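PDB 3IN6: FMN-binding protein from Syntrophomonas wolfei subsp. wolfei, which binds flavin mononucleotide and is probably a small flavoprotein of the split-barrel type, its exact reaction not being established. Local coordinates for residues R16-K21 against V138-V143; V100-D105 against N131-K136. All coordinates share one frame; numbering follows the deposited sequence.

Both interactions use strand 131-141, at different points along its length, and their centres lie about 19 Å apart. Interaction 2 belongs to the antiparallel sheet itself: neighbouring strands 92-106 and 131-141 are laced together by main-chain hydrogen bonds, half of the touching residues are buried, and an amide-carboxylate bond closes one end. Interaction 1 lies nearer the surface, where the last part of the same strand meets helix 2-28 mainly through aliphatic side chains, with no hydrogen bond across and less than half the buried surface. The two touch where Val138 CG2 packs on Glu101 CG, and interaction 2 is nested inside the chain loop that interaction 1 closes.

Interaction 1 of 2, residues R16-K21 against V138-V143; sequences RELLEK and VKILPV
Leu18 lays its side chain over Ile140 and on to Pro142, its CB packed 3.8 Å from Ile140 CG2. This is helix-on-sheet packing: residues 16-21 of the N-terminal helix 2-28 cross residues 138-141 of strand 131-141 at 86°, the axes passing 8.3 Å apart. The two methyls of Leu18 divide the work. CD1 sits 3.5 Å from Ile140 O, while CD2 reaches on to the proline ring, 4.1 Å from Pro142 CD.

Ile140 is the buried residue of the contact and meets the helix with both branches. With CG1 beside the backbone N and CG2 anti to it (chi1 -60°), CG2 goes to Leu18 and CD1 to Leu19. The side chains of Leu19 and Ile140 cross roughly at right angles; Leu19 starts off away from the strand, yet its CD2 reaches Ile140 CD1 at 3.6 Å. Ala22 of the helix and Ile96 of strand 92-106 also pack on Ile140. Pro142 O accepts a hydrogen bond from Arg97, an FMN-binding residue, and the Leu141 side chain comes within about 6 Å of the flavin mononucleotide (nearest atoms), which places this end of the contact next to the flavin site.

On the helix, Glu20 OE2 takes Arg16 NH1 on its anti side at 2.9 Å and also bridges to Arg23, while Asp57 bridges Arg16 NH2; Leu19 CD1 lies 3.7 Å above the guanidinium plane of Arg16, displaced toward the rim.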
loop_
_atom_site.group_PDB
_atom_site.type_symbol
_atom_site.label_atom_id
_atom_site.label_comp_id
_atom_site.label_asym_id
_atom_site.label_seq_id
_atom_site.Cartn_x
_atom_site.Cartn_y
_atom_site.Cartn_z
ATOM N N ARG A 16 2.189 23.008 -4.523
ATOM C CA ARG A 16 3.073 23.365 -3.410
ATOM C C ARG A 16 2.554 22.797 -2.091
ATOM O O ARG A 16 3.330 22.333 -1.249
ATOM C CB ARG A 16 3.257 24.883 -3.320
ATOM C CG ARG A 16 4.106 25.378 -2.168
ATOM C CD ARG A 16 5.438 24.656 -2.040
ATOM N NE ARG A 16 6.214 24.702 -3.267
ATOM C CZ ARG A 16 7.302 23.980 -3.497
ATOM N NH1 ARG A 16 7.770 23.127 -2.578
ATOM N NH2 ARG A 16 7.920 24.104 -4.665
ATOM N N GLU A 17 1.241 22.845 -1.918
ATOM C CA GLU A 17 0.584 22.289 -0.734
ATOM C C GLU A 17 0.867 20.786 -0.644
ATOM O O GLU A 17 1.216 20.269 0.403
ATOM C CB GLU A 17 -0.928 22.465 -0.868
ATOM C CG GLU A 17 -1.454 23.892 -0.843
ATOM C CD GLU A 17 -2.061 24.256 0.481
ATOM O OE1 GLU A 17 -1.412 24.012 1.519
ATOM O OE2 GLU A 17 -3.194 24.777 0.481
ATOM N N LEU A 18 0.707 20.089 -1.763
ATOM C CA LEU A 18 0.944 18.651 -1.802
ATOM C C LEU A 18 2.410 18.318 -1.533
ATOM O O LEU A 18 2.699 17.398 -0.755
ATOM C CB LEU A 18 0.495 18.082 -3.137
ATOM C CG LEU A 18 -1.026 18.072 -3.308
ATOM C CD1 LEU A 18 -1.414 17.923 -4.783
ATOM C CD2 LEU A 18 -1.638 16.960 -2.447
ATOM N N LEU A 19 3.327 19.061 -2.165
ATOM C CA LEU A 19 4.763 18.859 -1.953
ATOM C C LEU A 19 5.135 19.049 -0.474
ATOM O O LEU A 19 5.932 18.286 0.079
ATOM C CB LEU A 19 5.583 19.821 -2.814
ATOM C CG LEU A 19 5.655 19.512 -4.320
ATOM C CD1 LEU A 19 6.042 20.740 -5.146
ATOM C CD2 LEU A 19 6.619 18.351 -4.528
ATOM N N GLU A 20 4.581 20.061 0.170
ATOM C CA GLU A 20 4.935 20.302 1.585
ATOM C C GLU A 20 4.369 19.258 2.523
ATOM O O GLU A 20 5.060 18.791 3.425
ATOM C CB GLU A 20 4.584 21.710 2.007
ATOM C CG GLU A 20 5.386 22.742 1.206
ATOM C CD GLU A 20 6.880 22.488 1.293
ATOM O OE1 GLU A 20 7.410 22.413 2.421
ATOM O OE2 GLU A 20 7.522 22.367 0.238
ATOM N N LYS A 21 3.127 18.863 2.296
ATOM C CA LYS A 21 2.515 17.825 3.110
ATOM C C LYS A 21 3.293 16.523 2.947
ATOM O O LYS A 21 3.543 15.823 3.913
ATOM C CB LYS A 21 1.068 17.619 2.701
ATOM C CG LYS A 21 0.277 16.783 3.672
ATOM C CD LYS A 21 -1.172 16.794 3.251
ATOM C CE LYS A 21 -2.074 16.276 4.319
ATOM N NZ LYS A 21 -3.491 16.383 3.892
ATOM N N VAL A 138 6.843 11.562 -9.301
ATOM C CA VAL A 138 6.078 11.724 -10.533
ATOM C C VAL A 138 4.707 12.388 -10.324
ATOM O O VAL A 138 4.192 13.062 -11.223
ATOM C CB VAL A 138 5.972 10.338 -11.216
ATOM C CG1 VAL A 138 4.710 10.186 -12.015
ATOM C CG2 VAL A 138 7.229 10.090 -12.072
ATOM N N LYS A 139 4.122 12.196 -9.143
ATOM C CA LYS A 139 2.816 12.749 -8.812
ATOM C C LYS A 139 2.599 12.586 -7.306
ATOM O O LYS A 139 3.128 11.630 -6.699
ATOM C CB LYS A 139 1.729 11.995 -9.591
ATOM C CG LYS A 139 0.293 12.451 -9.339
ATOM C CD LYS A 139 -0.714 11.657 -10.176
ATOM C CE LYS A 139 -0.783 10.175 -9.767
ATOM N NZ LYS A 139 -1.692 9.346 -10.633
ATOM N N ILE A 140 1.843 13.507 -6.706
ATOM C CA ILE A 140 1.493 13.456 -5.276
ATOM C C ILE A 140 -0.021 13.652 -5.145
ATOM O O ILE A 140 -0.561 14.630 -5.645
ATOM C CB ILE A 140 2.197 14.542 -4.460
ATOM C CG1 ILE A 140 3.715 14.383 -4.558
ATOM C CG2 ILE A 140 1.716 14.520 -2.959
ATOM C CD1 ILE A 140 4.529 15.472 -3.794
ATOM N N LEU A 141 -0.722 12.725 -4.502
ATOM C CA LEU A 141 -2.154 12.883 -4.355
ATOM C C LEU A 141 -2.513 12.795 -2.890
ATOM O O LEU A 141 -1.774 12.210 -2.107
ATOM C CB LEU A 141 -2.932 11.836 -5.160
ATOM C CG LEU A 141 -2.880 11.936 -6.699
ATOM C CD1 LEU A 141 -3.519 10.694 -7.331
ATOM C CD2 LEU A 141 -3.541 13.251 -7.224
ATOM N N PRO A 142 -3.640 13.401 -2.506
ATOM C CA PRO A 142 -4.102 13.260 -1.121
ATOM C C PRO A 142 -4.527 11.803 -0.912
ATOM O O PRO A 142 -4.674 11.070 -1.888
ATOM C CB PRO A 142 -5.338 14.165 -1.059
ATOM C CG PRO A 142 -5.284 15.014 -2.265
ATOM C CD PRO A 142 -4.531 14.256 -3.302
ATOM N N VAL A 143 -4.736 11.402 0.333
ATOM C CA VAL A 143 -5.150 10.033 0.663
ATOM C C VAL A 143 -6.383 9.554 -0.091
ATOM O O VAL A 143 -6.339 8.495 -0.710
ATOM C CB VAL A 143 -5.338 9.851 2.193
ATOM C CG1 VAL A 143 -6.267 8.696 2.500
ATOM C CG2 VAL A 143 -3.978 9.644 2.833
#

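Interaction 2 of 2, residues V100-D105 against N131-K136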
loop_
_atom_site.group_PDB
_atom_site.type_symbol
_atom_site.label_atom_id
_atom_site.label_comp_id
_atom_site.label_asym_id
_atom_site.label_seq_id
_atom_site.Cartn_x
_atom_site.Cartn_y
_atom_site.Cartn_z
ATOM N N VAL A 100 6.137 7.321 -7.639
ATOM C CA VAL A 100 7.533 7.410 -7.969
ATOM C C VAL A 100 8.005 6.479 -9.097
ATOM O O VAL A 100 7.342 5.526 -9.474
ATOM C CB VAL A 100 8.379 7.058 -6.718
ATOM C CG1 VAL A 100 8.165 8.074 -5.565
ATOM C CG2 VAL A 100 8.053 5.620 -6.236
ATOM N N GLU A 101 9.189 6.779 -9.590
ATOM C CA GLU A 101 9.883 5.928 -10.551
ATOM C C GLU A 101 11.328 5.817 -10.098
ATOM O O GLU A 101 11.932 6.820 -9.743
ATOM C CB GLU A 101 9.831 6.504 -11.951
ATOM C CG GLU A 101 8.445 6.537 -12.516
ATOM C CD GLU A 101 8.407 7.030 -13.965
ATOM O OE1 GLU A 101 9.463 7.462 -14.493
ATOM O OE2 GLU A 101 7.307 6.982 -14.564
ATOM N N LEU A 102 11.885 4.606 -10.116
ATOM C CA LEU A 102 13.271 4.413 -9.703
ATOM C C LEU A 102 14.236 5.083 -10.668
ATOM O O LEU A 102 14.223 4.800 -11.845
ATOM C CB LEU A 102 13.610 2.933 -9.618
ATOM C CG LEU A 102 14.972 2.586 -8.999
ATOM C CD1 LEU A 102 15.022 2.973 -7.511
ATOM C CD2 LEU A 102 15.219 1.111 -9.178
ATOM N N SER A 103 15.085 5.962 -10.156
ATOM C CA SER A 103 16.079 6.648 -10.967
ATOM C C SER A 103 17.450 6.029 -10.846
ATOM O O SER A 103 18.189 5.961 -11.824
ATOM C CB SER A 103 16.207 8.102 -10.549
ATOM O OG SER A 103 15.006 8.777 -10.807
ATOM N N ALA A 104 17.800 5.612 -9.636
ATOM C CA ALA A 104 19.126 5.075 -9.381
ATOM C C ALA A 104 19.127 4.080 -8.234
ATOM O O ALA A 104 18.292 4.142 -7.349
ATOM C CB ALA A 104 20.091 6.218 -9.088
ATOM N N ASP A 105 20.067 3.148 -8.312
ATOM C CA ASP A 105 20.309 2.111 -7.327
ATOM C C ASP A 105 21.806 2.240 -7.048
ATOM O O ASP A 105 22.635 1.771 -7.838
ATOM C CB ASP A 105 19.964 0.761 -7.947
ATOM C CG ASP A 105 20.271 -0.406 -7.045
ATOM O OD1 ASP A 105 20.780 -0.210 -5.920
ATOM O OD2 ASP A 105 19.983 -1.537 -7.477
ATOM N N ASN A 131 21.587 -1.116 -0.611
ATOM C CA ASN A 131 21.413 -0.166 -1.692
ATOM C C ASN A 131 20.825 1.136 -1.178
ATOM O O ASN A 131 20.085 1.159 -0.184
ATOM C CB ASN A 131 20.393 -0.653 -2.758
ATOM C CG ASN A 131 20.528 -2.127 -3.131
ATOM O OD1 ASN A 131 20.068 -3.004 -2.401
ATOM N ND2 ASN A 131 21.080 -2.396 -4.315
ATOM N N CYS A 132 21.153 2.216 -1.872
ATOM C CA CYS A 132 20.458 3.461 -1.673
ATOM C C CYS A 132 19.599 3.554 -2.937
ATOM O O CYS A 132 20.132 3.544 -4.051
ATOM C CB CYS A 132 21.395 4.652 -1.567
ATOM S SG CYS A 132 20.426 6.163 -1.458
ATOM N N LEU A 133 18.281 3.561 -2.774
ATOM C CA LEU A 133 17.397 3.668 -3.909
ATOM C C LEU A 133 17.045 5.134 -4.088
ATOM O O LEU A 133 16.646 5.800 -3.132
ATOM C CB LEU A 133 16.130 2.827 -3.718
ATOM C CG LEU A 133 16.347 1.330 -3.511
ATOM C CD1 LEU A 133 15.006 0.673 -3.287
ATOM C CD2 LEU A 133 17.110 0.701 -4.687
ATOM N N VAL A 134 17.204 5.639 -5.309
ATOM C CA VAL A 134 16.903 7.032 -5.580
ATOM C C VAL A 134 15.668 7.081 -6.444
ATOM O O VAL A 134 15.663 6.505 -7.538
ATOM C CB VAL A 134 18.086 7.740 -6.278
ATOM C CG1 VAL A 134 17.795 9.229 -6.423
ATOM C CG2 VAL A 134 19.396 7.503 -5.484
ATOM N N PHE A 135 14.622 7.748 -5.959
ATOM C CA PHE A 135 13.373 7.862 -6.721
ATOM C C PHE A 135 13.091 9.259 -7.241
ATOM O O PHE A 135 13.412 10.235 -6.601
ATOM C CB PHE A 135 12.150 7.452 -5.889
ATOM C CG PHE A 135 12.195 6.045 -5.363
ATOM C CD1 PHE A 135 11.656 5.001 -6.094
ATOM C CD2 PHE A 135 12.708 5.779 -4.090
ATOM C CE1 PHE A 135 11.671 3.685 -5.583
ATOM C CE2 PHE A 135 12.723 4.481 -3.575
ATOM C CZ PHE A 135 12.203 3.427 -4.335
ATOM N N LYS A 136 12.464 9.325 -8.412
ATOM C CA LYS A 136 11.978 10.576 -8.970
ATOM C C LYS A 136 10.509 10.611 -8.639
ATOM O O LYS A 136 9.801 9.615 -8.861
ATOM C CB LYS A 136 12.169 10.628 -10.493
ATOM C CG LYS A 136 11.445 11.800 -11.172
ATOM C CD LYS A 136 11.574 11.713 -12.709
ATOM C CE LYS A 136 10.747 12.793 -13.412
ATOM N NZ LYS A 136 10.813 12.685 -14.908
#
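The Phe135 ring carries Leu102 CD1 over one face, a CH-pi contact with the methyl 4.3 Å from the ring centroid and displaced toward the rim. Val100 CG2 approaches obliquely, 3.7 Å from Phe135 CD1, and Phe82 of strand 79-87 makes an edge-to-face ring pair with Phe135. The Leu102 methyl gets there because CG stands anti to the backbone N (chi1 -171°), which carries the branch back across to strand 131-136.

At the other flat pair, Asn131 ND2 donates to the syn lone pair of Asp105 OD1 at 2.7 Å, somewhat bent (138° at the hydrogen), with carboxylate and amide planes turned 51° apart. Asp105 OD2 is held by Tyr71 and by a salt bridge to Lys75, and Asn131 OD1 by Arg64.

Between these ends runs an antiparallel ladder with a classic beta bulge, where Ser103 and Ala104 both face Val134. Val134 O accepts twice, from Ser103 N at 2.7 Å, nearly along the C=O axis, and from Ala104 N at 3.1 Å, tilted off the carbonyl plane. Val134 N returns a bond to Ala104 O, while Glu101 and Lys136 exchange a reciprocal pair, Lys136 N to Glu101 O being nearly straight. On the face shared with Glu101 and Lys136, Ala104 CB packs 3.8 Å from Val134 CB.

At the bulge one carbonyl takes both N-H groups, so the ladder carries on past the extra residue. The Asp105 carboxylate, shared among Asn131, Tyr71 and Lys75, ties the Asp105-Asn131 end to helix 68-77; the nearby lysine would be expected to stabilise its negative charge.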